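PDB 5GKE: endonuclease EndoMS from Thermococcus kodakarensis KOD1, which cuts double-stranded DNA at mismatched bases as a mismatch restriction endonuclease, and is also predicted to cleave the single-stranded ends of branched DNA. Local coordinates for residues T32-C37 / V112-V117; P152-K157 / A165-D170. The protein carries 1 engineered substitution. All coordinates share one frame; numbering follows the deposited sequence.

Interaction 1 (32-37 with 112-117) lies in the N-terminal PH-like domain and interaction 2 (152-157 with 165-170) in the C-terminal PDDEXK nuclease domain. Their centres are 52 Å apart, their nearest atoms about 35 Å, and they sit on opposite sides of the chain's centre. Interaction 1 is buried and helps to form the interface with the second subunit; its nearest atom is about 12 Å from the bound DNA. Interaction 2 belongs to a hairpin beside the magnesium site; its nearest atom is about 5 Å from the bound DNA. The side chain of Ala165, an engineered residue, is about 4 Å from the magnesium ion that Glu179 and Gln192 bind. Each contact contains a classic beta bulge.

Interaction 1: residues T32-C37 / V112-V117; sequences TIFARC and VYMVSV
Segments 32-37 and 112-117 run antiparallel, their short strand axes 4.7 Å apart and at 172°, and a classic beta bulge lets Tyr113 and Met114 both face Phe34. Phe34 O accepts two backbone bonds at the bulge, from Tyr113 N (2.9 Å) and from Met114 N (3.2 Å). Thr32 O is also gripped twice, by Ser116 N at 2.9 Å and by Ser116 OG at 3.2 Å. The Ser116 hydroxyl sits between its own backbone N and carbonyl carbon (chi1 68°), which turns it back to this carbonyl.

Phe34 and Met114 lie side by side. The methyl CE of Met114 lies over one face of the Phe34 ring in a CH-pi contact, 3.9 Å from the centroid and offset toward the rim. Met114 SD stands obliquely to the ring, in a Met-aromatic contact. The bend of the Met114 chain at its last torsion (chi3 84°) brings the methyl over the ring. The Tyr113 ring reaches along the other strand, with CE2 3.4 Å from Arg36 N. Its hydroxyl is near the plane of the Arg36 guanidinium, but it bonds to Asp53, and Arg36 forms a salt bridge with Glu111. On the other face of the sheet Ile33 CG2 meets Val112 CG1 at 4.1 Å.

Strand 52-58 pairs with the other edge of 32-37. Helix 14-27 covers the face with Val112 and Val115, through Leu17 and Leu20. On the Phe34 face the second subunit packs, and its Phe118 stacks on the Phe34 ring.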
loop_
_atom_site.group_PDB
_atom_site.type_symbol
_atom_site.label_atom_id
_atom_site.label_comp_id
_atom_site.label_asym_id
_atom_site.label_seq_id
_atom_site.Cartn_x
_atom_site.Cartn_y
_atom_site.Cartn_z
ATOM N N THR A 32 12.790 6.966 -17.516
ATOM C CA THR A 32 13.119 5.622 -17.087
ATOM C C THR A 32 14.614 5.413 -17.221
ATOM O O THR A 32 15.197 5.730 -18.248
ATOM C CB THR A 32 12.360 4.550 -17.895
ATOM O OG1 THR A 32 10.955 4.748 -17.739
ATOM C CG2 THR A 32 12.702 3.162 -17.399
ATOM N N ILE A 33 15.218 4.874 -16.170
ATOM C CA ILE A 33 16.646 4.617 -16.132
ATOM C C ILE A 33 16.939 3.195 -15.655
ATOM O O ILE A 33 16.395 2.746 -14.646
ATOM C CB ILE A 33 17.348 5.633 -15.204
ATOM C CG1 ILE A 33 17.286 7.035 -15.821
ATOM C CG2 ILE A 33 18.775 5.209 -14.893
ATOM C CD1 ILE A 33 17.788 8.118 -14.894
ATOM N N PHE A 34 17.771 2.474 -16.400
ATOM C CA PHE A 34 18.334 1.220 -15.914
ATOM C C PHE A 34 19.753 1.537 -15.472
ATOM O O PHE A 34 20.526 2.085 -16.246
ATOM C CB PHE A 34 18.349 0.123 -16.987
ATOM C CG PHE A 34 17.012 -0.143 -17.648
ATOM C CD1 PHE A 34 16.963 -0.713 -18.911
ATOM C CD2 PHE A 34 15.819 0.130 -17.008
ATOM C CE1 PHE A 34 15.750 -0.978 -19.529
ATOM C CE2 PHE A 34 14.600 -0.142 -17.616
ATOM C CZ PHE A 34 14.567 -0.689 -18.881
ATOM N N ALA A 35 20.105 1.215 -14.235
ATOM C CA ALA A 35 21.404 1.625 -13.737
ATOM C C ALA A 35 21.900 0.756 -12.604
ATOM O O ALA A 35 21.112 0.149 -11.895
ATOM C CB ALA A 35 21.347 3.079 -13.274
ATOM N N ARG A 36 23.216 0.723 -12.427
ATOM C CA ARG A 36 23.777 0.263 -11.179
ATOM C C ARG A 36 23.787 1.459 -10.246
ATOM O O ARG A 36 24.266 2.536 -10.606
ATOM C CB ARG A 36 25.184 -0.303 -11.352
ATOM C CG ARG A 36 25.571 -1.253 -10.239
ATOM C CD ARG A 36 27.067 -1.324 -10.047
ATOM N NE ARG A 36 27.749 -1.232 -11.327
ATOM C CZ ARG A 36 28.770 -0.416 -11.565
ATOM N NH1 ARG A 36 29.236 0.368 -10.596
ATOM N NH2 ARG A 36 29.324 -0.389 -12.769
ATOM N N CYS A 37 23.265 1.286 -9.042
ATOM C CA CYS A 37 23.155 2.430 -8.151
ATOM C C CYS A 37 23.219 2.084 -6.674
ATOM O O CYS A 37 23.145 0.921 -6.284
ATOM C CB CYS A 37 21.858 3.185 -8.440
ATOM S SG CYS A 37 20.365 2.228 -8.212
ATOM N N VAL A 112 25.117 4.081 -15.770
ATOM C CA VAL A 112 23.792 4.124 -16.354
ATOM C C VAL A 112 23.751 3.283 -17.633
ATOM O O VAL A 112 24.353 3.642 -18.636
ATOM C CB VAL A 112 23.369 5.575 -16.646
ATOM C CG1 VAL A 112 22.034 5.607 -17.382
ATOM C CG2 VAL A 112 23.321 6.387 -15.340
ATOM N N TYR A 113 23.038 2.164 -17.596
ATOM C CA TYR A 113 22.960 1.276 -18.758
ATOM C C TYR A 113 22.003 1.810 -19.808
ATOM O O TYR A 113 22.198 1.627 -21.007
ATOM C CB TYR A 113 22.505 -0.124 -18.356
ATOM C CG TYR A 113 23.253 -0.742 -17.202
ATOM C CD1 TYR A 113 24.597 -1.091 -17.321
ATOM C CD2 TYR A 113 22.605 -1.015 -15.996
ATOM C CE1 TYR A 113 25.285 -1.672 -16.261
ATOM C CE2 TYR A 113 23.287 -1.597 -14.938
ATOM C CZ TYR A 113 24.622 -1.925 -15.077
ATOM O OH TYR A 113 25.297 -2.503 -14.033
ATOM N N MET A 114 20.932 2.436 -19.358
ATOM C CA MET A 114 20.004 3.039 -20.295
ATOM C C MET A 114 19.310 4.229 -19.650
ATOM O O MET A 114 19.069 4.233 -18.442
ATOM C CB MET A 114 18.975 2.009 -20.773
ATOM C CG MET A 114 18.126 2.488 -21.937
ATOM S SD MET A 114 16.622 1.515 -22.147
ATOM C CE MET A 114 15.565 2.367 -20.961
ATOM N N VAL A 115 19.006 5.234 -20.458
ATOM C CA VAL A 115 18.132 6.322 -20.050
ATOM C C VAL A 115 17.114 6.527 -21.160
ATOM O O VAL A 115 17.431 6.399 -22.335
ATOM C CB VAL A 115 18.915 7.629 -19.765
ATOM C CG1 VAL A 115 19.819 7.986 -20.928
ATOM C CG2 VAL A 115 17.961 8.766 -19.482
ATOM N N SER A 116 15.881 6.829 -20.794
ATOM C CA SER A 116 14.836 6.964 -21.790
ATOM C C SER A 116 13.825 8.012 -21.396
ATOM O O SER A 116 13.531 8.220 -20.209
ATOM C CB SER A 116 14.121 5.626 -22.015
ATOM O OG SER A 116 13.383 5.259 -20.855
ATOM N N VAL A 117 13.290 8.669 -22.411
ATOM C CA VAL A 117 12.269 9.668 -22.209
ATOM C C VAL A 117 11.037 9.209 -22.944
ATOM O O VAL A 117 11.080 8.942 -24.145
ATOM C CB VAL A 117 12.719 11.052 -22.703
ATOM C CG1 VAL A 117 11.564 12.028 -22.694
ATOM C CG2 VAL A 117 13.854 11.558 -21.849
#

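Interaction 2: residues P152-K157 / A165-D170; sequences PLFREK and AVLGRD. Engineered in segment 165-170: Ala165 (natural residue Asp).
Leu167 O accepts two backbone N-H groups, from Leu153 N at 2.7 Å and from Phe154 N at 2.9 Å. The first donor lies in the carbonyl plane and the second is tilted 16° from it. Both residues face Leu167, which makes this a classic beta bulge. Phe154 O takes Leu167 N in return at 2.8 Å. Farther along, Ala165 O accepts Glu156 N, also at 2.8 Å. Next to it, Glu156 and Lys157 both face Val164 in a G1 bulge. Glu156 has a left-handed backbone (phi and psi both 52°) where the chain turns.

Phe154 and Leu167 lie side by side and point the same way. The ring carbon CD1 of Phe154 is 3.9 Å from Leu167 CB, in an oblique approach. On the other face Pro152 CB meets Val166 CG1 at 4.2 Å. Leu153 crosses Arg169, with its CD1 3.7 Å from Arg169 CG. Helix 132-141 covers the Pro152 and Val166 face with Phe140, and the Arg155 guanidinium makes a cation-pi contact with the same ring.

Ala165 is engineered (Asp in the natural sequence). Its CB points away from 152-157, and the side chain lies about 4 Å from the magnesium ion. Position 165 probably corresponds to the metal-binding aspartate of the PDDEXK motif. The backbone bonds of the hairpin therefore probably help to place this position beside the magnesium ion.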
loop_
_atom_site.group_PDB
_atom_site.type_symbol
_atom_site.label_atom_id
_atom_site.label_comp_id
_atom_site.label_asym_id
_atom_site.label_seq_id
_atom_site.Cartn_x
_atom_site.Cartn_y
_atom_site.Cartn_z
ATOM N N PRO A 152 -32.017 2.090 5.505
ATOM C CA PRO A 152 -30.735 2.801 5.486
ATOM C C PRO A 152 -30.921 4.312 5.378
ATOM O O PRO A 152 -31.777 4.758 4.615
ATOM C CB PRO A 152 -30.045 2.241 4.244
ATOM C CG PRO A 152 -31.159 1.863 3.346
ATOM C CD PRO A 152 -32.278 1.391 4.236
ATOM N N LEU A 153 -30.106 5.075 6.100
ATOM C CA LEU A 153 -30.270 6.528 6.231
ATOM C C LEU A 153 -29.013 7.273 5.831
ATOM O O LEU A 153 -29.081 8.248 5.103
ATOM C CB LEU A 153 -30.677 6.917 7.649
ATOM C CG LEU A 153 -31.946 6.230 8.150
ATOM C CD1 LEU A 153 -32.236 6.625 9.583
ATOM C CD2 LEU A 153 -33.118 6.549 7.245
ATOM N N PHE A 154 -27.878 6.908 6.414
ATOM C CA PHE A 154 -26.644 7.605 6.095
ATOM C C PHE A 154 -25.563 6.670 5.565
ATOM O O PHE A 154 -25.523 5.489 5.902
ATOM C CB PHE A 154 -26.099 8.346 7.321
ATOM C CG PHE A 154 -27.138 9.102 8.105
ATOM C CD1 PHE A 154 -27.933 8.451 9.036
ATOM C CD2 PHE A 154 -27.285 10.470 7.950
ATOM C CE1 PHE A 154 -28.880 9.150 9.777
ATOM C CE2 PHE A 154 -28.229 11.175 8.687
ATOM C CZ PHE A 154 -29.026 10.517 9.602
ATOM N N ARG A 155 -24.687 7.238 4.741
ATOM C CA ARG A 155 -23.508 6.576 4.221
ATOM C C ARG A 155 -22.284 7.452 4.531
ATOM O O ARG A 155 -22.318 8.661 4.310
ATOM C CB ARG A 155 -23.667 6.334 2.714
ATOM C CG ARG A 155 -22.419 5.858 1.988
ATOM C CD ARG A 155 -22.675 5.677 0.483
ATOM N NE ARG A 155 -23.938 6.287 0.049
ATOM C CZ ARG A 155 -24.492 6.108 -1.150
ATOM N NH1 ARG A 155 -23.891 5.341 -2.051
ATOM N NH2 ARG A 155 -25.642 6.700 -1.456
ATOM N N GLU A 156 -21.215 6.846 5.043
ATOM C CA GLU A 156 -20.015 7.578 5.471
ATOM C C GLU A 156 -20.362 8.717 6.423
ATOM O O GLU A 156 -19.965 9.859 6.208
ATOM C CB GLU A 156 -19.240 8.129 4.273
ATOM C CG GLU A 156 -18.709 7.066 3.306
ATOM C CD GLU A 156 -17.565 6.248 3.891
ATOM O OE1 GLU A 156 -16.475 6.819 4.126
ATOM O OE2 GLU A 156 -17.753 5.028 4.093
ATOM N N LYS A 157 -21.105 8.380 7.471
ATOM C CA LYS A 157 -21.601 9.338 8.452
ATOM C C LYS A 157 -20.653 9.512 9.626
ATOM O O LYS A 157 -20.437 8.577 10.406
ATOM C CB LYS A 157 -22.972 8.895 8.989
ATOM C CG LYS A 157 -23.632 9.898 9.942
ATOM C CD LYS A 157 -23.967 11.185 9.199
ATOM C CE LYS A 157 -24.490 12.261 10.116
ATOM N NZ LYS A 157 -23.421 13.000 10.877
ATOM N N ALA A 165 -20.011 3.318 8.133
ATOM C CA ALA A 165 -20.216 3.019 6.710
ATOM C C ALA A 165 -21.668 3.292 6.306
ATOM O O ALA A 165 -21.948 4.137 5.455
ATOM C CB ALA A 165 -19.836 1.554 6.399
ATOM N N VAL A 166 -22.584 2.545 6.903
ATOM C CA VAL A 166 -24.001 2.757 6.692
ATOM C C VAL A 166 -24.731 2.818 8.046
ATOM O O VAL A 166 -24.463 2.042 8.971
ATOM C CB VAL A 166 -24.592 1.655 5.798
ATOM C CG1 VAL A 166 -26.109 1.781 5.699
ATOM C CG2 VAL A 166 -23.944 1.715 4.412
ATOM N N LEU A 167 -25.633 3.779 8.169
ATOM C CA LEU A 167 -26.384 3.941 9.399
ATOM C C LEU A 167 -27.872 3.961 9.068
ATOM O O LEU A 167 -28.293 4.603 8.107
ATOM C CB LEU A 167 -25.947 5.213 10.117
ATOM C CG LEU A 167 -26.376 5.435 11.567
ATOM C CD1 LEU A 167 -25.897 4.320 12.460
ATOM C CD2 LEU A 167 -25.829 6.762 12.039
ATOM N N GLY A 168 -28.667 3.252 9.864
ATOM C CA GLY A 168 -30.083 3.107 9.583
ATOM C C GLY A 168 -30.897 2.613 10.763
ATOM O O GLY A 168 -30.453 2.683 11.922
ATOM N N ARG A 169 -32.112 2.153 10.474
ATOM C CA ARG A 169 -32.970 1.557 11.495
ATOM C C ARG A 169 -33.494 0.206 11.034
ATOM O O ARG A 169 -33.565 -0.062 9.832
ATOM C CB ARG A 169 -34.160 2.466 11.830
ATOM C CG ARG A 169 -33.987 3.936 11.494
ATOM C CD ARG A 169 -35.226 4.748 11.878
ATOM N NE ARG A 169 -35.416 4.827 13.332
ATOM C CZ ARG A 169 -36.285 4.095 14.030
ATOM N NH1 ARG A 169 -37.071 3.213 13.422
ATOM N NH2 ARG A 169 -36.373 4.249 15.340
ATOM N N ASP A 170 -33.864 -0.642 11.987
ATOM C CA ASP A 170 -34.589 -1.855 11.655
ATOM C C ASP A 170 -36.087 -1.675 11.928
ATOM O O ASP A 170 -36.523 -0.651 12.467
ATOM C CB ASP A 170 -34.033 -3.057 12.433
ATOM C CG ASP A 170 -34.146 -2.900 13.952
ATOM O OD1 ASP A 170 -33.569 -3.738 14.677
ATOM O OD2 ASP A 170 -34.799 -1.954 14.436
#